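Local coordinates for protein PA1221 (Pseudomonas aeruginosa, PDB 4DG8) that belongs to the ANL superfamily of AMP-binding proteins, carries a phosphopantetheine attachment region, and holds adenosine monophosphate in a pocket, at residues T28-M36 / I222-G230; C231-P239 / Q247-D255. All coordinates share one frame; numbering follows the deposited sequence.

Contact 1: T28-M36 / I222-G230; sequences TVVARFSEM and IWGALLNGG
The indole of Trp223 has Val29 CG1 over one face and Ile222 CG2 over the other, while the guanidinium of Arg32 has Met36 CE above its centre and the carbonyl of Leu227 at its edge. Two helices of the AMP-binding fold meet here: 29-36 packs against the C-terminal part of helix 217-226 and the loop that leads into strand 231-234. The short helical segments pass 10.9 Å apart at 40°, far enough that large side chains, branched and aromatic, are needed to fill the gap. Val29 turns CG1 anti to its own N (chi1 174°), which sets that methyl over the six-membered ring, 3.9 Å from the Trp223 centroid and 20° off the normal, a CH-pi contact. The indole nitrogen, NE1, is hydrogen-bonded to the hydroxyl of Tyr104. Leu227 suits the centre of the interface because its CD2 fits against the helix backbone, 3.7 Å from Val29 O, with Phe33 CB close by. The Phe33 ring runs beside Leu226, both side chains pointing the same way, and its CD1 lies 4.1 Å from Leu226 CB; Leu58, Leu59 and Leu95 of helices 55-72 and 88-99 also touch this ring. Beyond Leu227, Asn228 turns its amide back, and ND2 donates to Gly224 O at 2.9 Å and also to Cys193 O. Gly229 follows with a positive phi, a conformation that favours glycine. Met36, flexible and unbranched, bends so that SD comes within 3.5 Å of Gly229 N. The long arm of Arg32 suits the border of this apolar patch: bent at chi2, it brings NE into the carbonyl plane of Leu227, and NE donates to Leu227 O at 2.7 Å, supplemented by a weak bond from NH2 to the same oxygen.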
# COMPACT_ATOMS: atom_id res chain seq x y z
N THR A 28 16.63 10.91 -6.21
CA THR A 28 15.33 11.38 -5.73
C THR A 28 14.26 11.05 -6.79
O THR A 28 14.59 10.79 -7.95
CB THR A 28 15.32 12.89 -5.44
OG1 THR A 28 15.35 13.60 -6.68
CG2 THR A 28 16.53 13.31 -4.55
N VAL A 29 12.99 11.02 -6.39
CA VAL A 29 11.93 10.78 -7.36
C VAL A 29 11.92 11.89 -8.43
O VAL A 29 11.64 11.64 -9.59
CB VAL A 29 10.54 10.73 -6.69
CG1 VAL A 29 9.46 10.65 -7.74
CG2 VAL A 29 10.45 9.56 -5.73
N VAL A 30 12.22 13.12 -8.02
CA VAL A 30 12.09 14.24 -8.93
C VAL A 30 13.25 14.28 -9.92
O VAL A 30 13.07 14.65 -11.08
CB VAL A 30 11.95 15.58 -8.20
CG1 VAL A 30 10.66 15.60 -7.35
CG2 VAL A 30 13.16 15.82 -7.36
N ALA A 31 14.45 13.88 -9.49
CA ALA A 31 15.56 13.78 -10.43
C ALA A 31 15.28 12.71 -11.51
O ALA A 31 15.45 12.95 -12.70
CB ALA A 31 16.88 13.50 -9.69
N ARG A 32 14.80 11.54 -11.10
CA ARG A 32 14.54 10.47 -12.06
C ARG A 32 13.39 10.85 -12.99
O ARG A 32 13.49 10.70 -14.23
CB ARG A 32 14.24 9.17 -11.33
CG ARG A 32 13.83 8.03 -12.25
CD ARG A 32 14.95 7.57 -13.15
NE ARG A 32 14.46 6.54 -14.06
CZ ARG A 32 15.21 5.84 -14.90
NH1 ARG A 32 16.53 6.05 -14.96
NH2 ARG A 32 14.65 4.92 -15.69
N PHE A 33 12.31 11.36 -12.41
CA PHE A 33 11.22 11.85 -13.24
C PHE A 33 11.71 12.90 -14.23
O PHE A 33 11.29 12.89 -15.39
CB PHE A 33 10.04 12.41 -12.42
CG PHE A 33 8.91 12.88 -13.30
CD1 PHE A 33 7.93 12.00 -13.72
CD2 PHE A 33 8.90 14.17 -13.80
CE1 PHE A 33 6.92 12.42 -14.59
CE2 PHE A 33 7.90 14.61 -14.67
CZ PHE A 33 6.90 13.74 -15.06
N SER A 34 12.59 13.80 -13.80
CA SER A 34 13.06 14.84 -14.69
C SER A 34 13.85 14.23 -15.84
O SER A 34 13.76 14.71 -16.99
CB SER A 34 13.92 15.85 -13.92
OG SER A 34 13.10 16.67 -13.12
N GLU A 35 14.63 13.20 -15.54
CA GLU A 35 15.40 12.50 -16.56
C GLU A 35 14.44 11.93 -17.62
O GLU A 35 14.63 12.12 -18.84
CB GLU A 35 16.22 11.38 -15.90
CG GLU A 35 17.07 10.57 -16.86
CD GLU A 35 17.75 9.37 -16.20
OE1 GLU A 35 17.65 9.22 -14.96
OE2 GLU A 35 18.38 8.58 -16.93
N MET A 36 13.40 11.25 -17.16
CA MET A 36 12.40 10.66 -18.04
C MET A 36 11.69 11.71 -18.88
O MET A 36 11.46 11.51 -20.07
CB MET A 36 11.36 9.84 -17.24
CG MET A 36 11.92 8.59 -16.55
SD MET A 36 12.56 7.35 -17.69
CE MET A 36 14.31 7.79 -17.77
N ILE A 222 1.98 3.89 -9.71
CA ILE A 222 2.24 5.22 -10.22
C ILE A 222 3.70 5.39 -10.62
O ILE A 222 4.01 5.63 -11.79
CB ILE A 222 1.81 6.28 -9.21
CG1 ILE A 222 0.29 6.17 -9.01
CG2 ILE A 222 2.23 7.69 -9.68
CD1 ILE A 222 -0.24 6.87 -7.73
N TRP A 223 4.59 5.25 -9.64
CA TRP A 223 5.99 5.54 -9.91
C TRP A 223 6.67 4.46 -10.76
O TRP A 223 7.63 4.74 -11.46
CB TRP A 223 6.74 5.84 -8.61
CG TRP A 223 6.09 6.98 -7.90
CD1 TRP A 223 5.36 6.94 -6.75
CD2 TRP A 223 6.03 8.34 -8.36
NE1 TRP A 223 4.87 8.19 -6.44
CE2 TRP A 223 5.27 9.07 -7.41
CE3 TRP A 223 6.56 9.02 -9.47
CZ2 TRP A 223 5.04 10.46 -7.53
CZ3 TRP A 223 6.33 10.40 -9.59
CH2 TRP A 223 5.58 11.10 -8.62
N GLY A 224 6.17 3.23 -10.71
CA GLY A 224 6.70 2.22 -11.60
C GLY A 224 6.57 2.63 -13.07
O GLY A 224 7.47 2.37 -13.88
N ALA A 225 5.44 3.23 -13.43
CA ALA A 225 5.29 3.84 -14.75
C ALA A 225 6.13 5.08 -14.94
O ALA A 225 7.00 5.13 -15.83
CB ALA A 225 3.82 4.21 -14.99
N LEU A 226 5.90 6.09 -14.09
CA LEU A 226 6.45 7.41 -14.39
C LEU A 226 7.97 7.46 -14.28
O LEU A 226 8.62 8.28 -14.92
CB LEU A 226 5.82 8.49 -13.49
CG LEU A 226 4.32 8.76 -13.68
CD1 LEU A 226 3.86 9.76 -12.64
CD2 LEU A 226 4.06 9.30 -15.09
N LEU A 227 8.55 6.61 -13.45
CA LEU A 227 10.00 6.62 -13.31
C LEU A 227 10.68 5.77 -14.40
O LEU A 227 11.91 5.74 -14.52
CB LEU A 227 10.42 6.19 -11.89
CG LEU A 227 9.86 7.10 -10.80
CD1 LEU A 227 10.40 6.69 -9.44
CD2 LEU A 227 10.18 8.60 -11.09
N ASN A 228 9.87 5.04 -15.16
CA ASN A 228 10.34 4.32 -16.35
C ASN A 228 9.96 4.85 -17.74
O ASN A 228 10.22 4.17 -18.74
CB ASN A 228 10.14 2.82 -16.20
CG ASN A 228 10.96 2.27 -15.05
OD1 ASN A 228 12.18 2.16 -15.15
ND2 ASN A 228 10.30 2.00 -13.92
N GLY A 229 9.31 6.01 -17.81
CA GLY A 229 8.87 6.52 -19.10
C GLY A 229 7.60 5.81 -19.59
O GLY A 229 7.25 5.89 -20.77
N GLY A 230 6.93 5.13 -18.66
CA GLY A 230 5.69 4.42 -18.96
C GLY A 230 4.47 5.29 -18.76
O GLY A 230 4.58 6.52 -18.65

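Contact 2: C231-P239 / Q247-D255; sequences CCVLNDLGP and QLIGERGAD
Arg252 starts with CG anti to its carbonyl carbon (chi1 -55°) and then runs extended from CG to NE, a reach that delivers its guanidinium to Asp236, whose own CG sits between backbone N and carbonyl carbon (chi1 48°). The two planes stand nearly perpendicular, 87° apart, yet the carboxylate oxygen comes in at the guanidinium edge. Arg252 NH1 donates to Asp236 OD1 at 2.6 Å, on the syn side of the carboxylate, and NH2 adds a weak bond to the same atom. Asp236 OD2 has a second partner, Arg49 N, so the carboxylate ties the arginine to the loop after strand 44-48. Leu234 O lies 3.2 Å from Arg252 NH1, also at the guanidinium edge. Leu237 covers a face of the guanidinium with its CG, while its CD1 lies 3.6 Å from Leu248 CD2, the two leucines sliding past each other in opposite directions. Leu248 also sends CD1 against Asn235 CB, 3.6 Å away. Deeper in, the aliphatic start of Arg252 serves as an apolar surface: its CB lies 3.6 Å from Val233 CG1, which also meets the small Ala254. A branched valine suits this place because both of its methyls pack on the chain leaving the helix, where Gly253 takes a positive phi. Asn235 shapes the loop after the strand: its OD1 accepts from Leu237 N at 3.0 Å and from Gly238 N, both from the same face, while ND2 returns a bond to Gly238 O. The contact thus combines an Asx turn following strand 231-234 with a beta-alpha connection, in which helix 242-250 and its exit pack back on the strand in the AMP-binding fold.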
# COMPACT_ATOMS: atom_id res chain seq x y z
N CYS A 231 3.29 4.68 -18.73
CA CYS A 231 2.04 5.43 -18.64
C CYS A 231 1.18 5.00 -17.46
O CYS A 231 0.97 3.81 -17.23
CB CYS A 231 1.22 5.30 -19.93
SG CYS A 231 -0.28 6.33 -19.95
N CYS A 232 0.68 5.98 -16.72
CA CYS A 232 -0.28 5.67 -15.69
C CYS A 232 -1.63 5.58 -16.38
O CYS A 232 -2.18 6.58 -16.84
CB CYS A 232 -0.32 6.81 -14.67
SG CYS A 232 1.15 6.87 -13.65
N VAL A 233 -2.19 4.38 -16.40
CA VAL A 233 -3.49 4.16 -16.99
C VAL A 233 -4.47 4.14 -15.82
O VAL A 233 -4.61 3.12 -15.13
CB VAL A 233 -3.54 2.79 -17.69
CG1 VAL A 233 -4.87 2.59 -18.38
CG2 VAL A 233 -2.39 2.69 -18.70
N LEU A 234 -5.20 5.24 -15.66
CA LEU A 234 -5.95 5.46 -14.44
C LEU A 234 -7.26 4.73 -14.54
O LEU A 234 -7.93 4.82 -15.58
CB LEU A 234 -6.25 6.95 -14.25
CG LEU A 234 -5.09 7.95 -14.29
CD1 LEU A 234 -5.62 9.37 -13.98
CD2 LEU A 234 -3.99 7.56 -13.31
N ASN A 235 -7.68 4.06 -13.48
CA ASN A 235 -9.01 3.51 -13.53
C ASN A 235 -9.95 4.57 -13.00
O ASN A 235 -10.16 4.70 -11.79
CB ASN A 235 -9.12 2.27 -12.63
CG ASN A 235 -10.58 1.81 -12.46
OD1 ASN A 235 -11.43 2.12 -13.28
ND2 ASN A 235 -10.86 1.07 -11.38
N ASP A 236 -10.54 5.29 -13.95
CA ASP A 236 -11.66 6.21 -13.72
C ASP A 236 -12.98 5.61 -14.21
O ASP A 236 -13.95 6.34 -14.44
CB ASP A 236 -11.40 7.60 -14.32
CG ASP A 236 -10.89 7.53 -15.74
OD1 ASP A 236 -11.01 6.44 -16.37
OD2 ASP A 236 -10.38 8.56 -16.23
N LEU A 237 -12.97 4.32 -14.51
CA LEU A 237 -14.17 3.65 -15.03
C LEU A 237 -15.16 3.19 -13.95
O LEU A 237 -16.37 3.34 -14.10
CB LEU A 237 -13.77 2.48 -15.93
CG LEU A 237 -13.08 2.93 -17.21
CD1 LEU A 237 -12.77 1.74 -18.10
CD2 LEU A 237 -13.98 3.91 -17.95
N GLY A 238 -14.64 2.62 -12.87
CA GLY A 238 -15.49 2.09 -11.82
C GLY A 238 -14.74 1.03 -11.03
O GLY A 238 -13.59 0.70 -11.37
N PRO A 239 -15.38 0.49 -9.97
CA PRO A 239 -14.74 -0.55 -9.15
C PRO A 239 -14.17 -1.65 -10.04
O PRO A 239 -14.86 -2.16 -10.93
CB PRO A 239 -15.89 -1.10 -8.31
CG PRO A 239 -16.88 0.07 -8.21
CD PRO A 239 -16.76 0.79 -9.54
N GLN A 247 -11.75 -3.48 -20.16
CA GLN A 247 -11.82 -2.19 -20.85
C GLN A 247 -10.50 -1.46 -20.74
O GLN A 247 -10.00 -0.88 -21.70
CB GLN A 247 -12.87 -1.31 -20.21
CG GLN A 247 -14.08 -1.09 -21.06
CD GLN A 247 -15.04 -0.11 -20.42
OE1 GLN A 247 -15.55 -0.36 -19.33
NE2 GLN A 247 -15.24 1.03 -21.06
N LEU A 248 -9.95 -1.48 -19.53
CA LEU A 248 -8.72 -0.75 -19.26
C LEU A 248 -7.54 -1.32 -20.05
O LEU A 248 -6.67 -0.58 -20.49
CB LEU A 248 -8.44 -0.73 -17.75
CG LEU A 248 -9.40 0.16 -16.96
CD1 LEU A 248 -9.30 -0.03 -15.44
CD2 LEU A 248 -9.22 1.63 -17.37
N ILE A 249 -7.52 -2.64 -20.24
CA ILE A 249 -6.51 -3.26 -21.09
C ILE A 249 -6.80 -2.99 -22.57
O ILE A 249 -5.95 -2.50 -23.30
CB ILE A 249 -6.42 -4.78 -20.84
CG1 ILE A 249 -5.93 -5.06 -19.42
CG2 ILE A 249 -5.55 -5.44 -21.91
CD1 ILE A 249 -6.10 -6.51 -18.98
N GLY A 250 -8.02 -3.30 -23.00
CA GLY A 250 -8.37 -3.23 -24.40
C GLY A 250 -8.51 -1.82 -24.96
O GLY A 250 -8.04 -1.54 -26.06
N GLU A 251 -9.16 -0.94 -24.21
CA GLU A 251 -9.34 0.44 -24.68
C GLU A 251 -8.16 1.34 -24.38
O GLU A 251 -7.85 2.25 -25.14
CB GLU A 251 -10.62 1.05 -24.11
CG GLU A 251 -11.86 0.32 -24.57
CD GLU A 251 -13.12 0.81 -23.89
OE1 GLU A 251 -13.10 1.94 -23.35
OE2 GLU A 251 -14.12 0.06 -23.90
N ARG A 252 -7.54 1.14 -23.23
CA ARG A 252 -6.42 1.99 -22.83
C ARG A 252 -5.00 1.44 -22.90
O ARG A 252 -4.05 2.17 -22.65
CB ARG A 252 -6.73 2.66 -21.51
CG ARG A 252 -8.04 3.39 -21.63
CD ARG A 252 -8.40 4.03 -20.37
NE ARG A 252 -9.74 4.58 -20.42
CZ ARG A 252 -10.28 5.23 -19.39
NH1 ARG A 252 -9.57 5.38 -18.29
NH2 ARG A 252 -11.51 5.70 -19.47
N GLY A 253 -4.85 0.17 -23.25
CA GLY A 253 -3.53 -0.42 -23.37
C GLY A 253 -2.73 -0.69 -22.10
O GLY A 253 -1.50 -0.81 -22.16
N ALA A 254 -3.38 -0.83 -20.95
CA ALA A 254 -2.64 -1.27 -19.77
C ALA A 254 -2.03 -2.65 -20.03
O ALA A 254 -2.73 -3.56 -20.50
CB ALA A 254 -3.53 -1.30 -18.54
N ASP A 255 -0.72 -2.75 -19.86
CA ASP A 255 0.02 -4.02 -19.91
C ASP A 255 0.62 -4.54 -18.58
O ASP A 255 1.21 -5.60 -18.56
CB ASP A 255 1.09 -3.97 -21.01
CG ASP A 255 2.11 -2.85 -20.79
OD1 ASP A 255 2.35 -2.48 -19.62
OD2 ASP A 255 2.67 -2.36 -21.80

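Contact 1 and contact 2 follow one another along the chain: helix 217-226 and its exit loop close the first, and strand 231-234 opens the second. Their centres are about 20 Å apart, but they touch where the strand runs back past the helix, with Leu226 CG 3.7 Å from Cys232 SG and Ala225 CB 3.6 Å from Cys231 O. The strand lies between 44-48 and 206-209 in a mixed sheet; Cys232 meets the helix of contact 1, while Val233, the next residue, packs on the chain leaving helix 242-250. Each contact is centred about 19 Å from the chain centre. None of their residues belongs to the adenosine monophosphate pocket, which falls between 284 and 428.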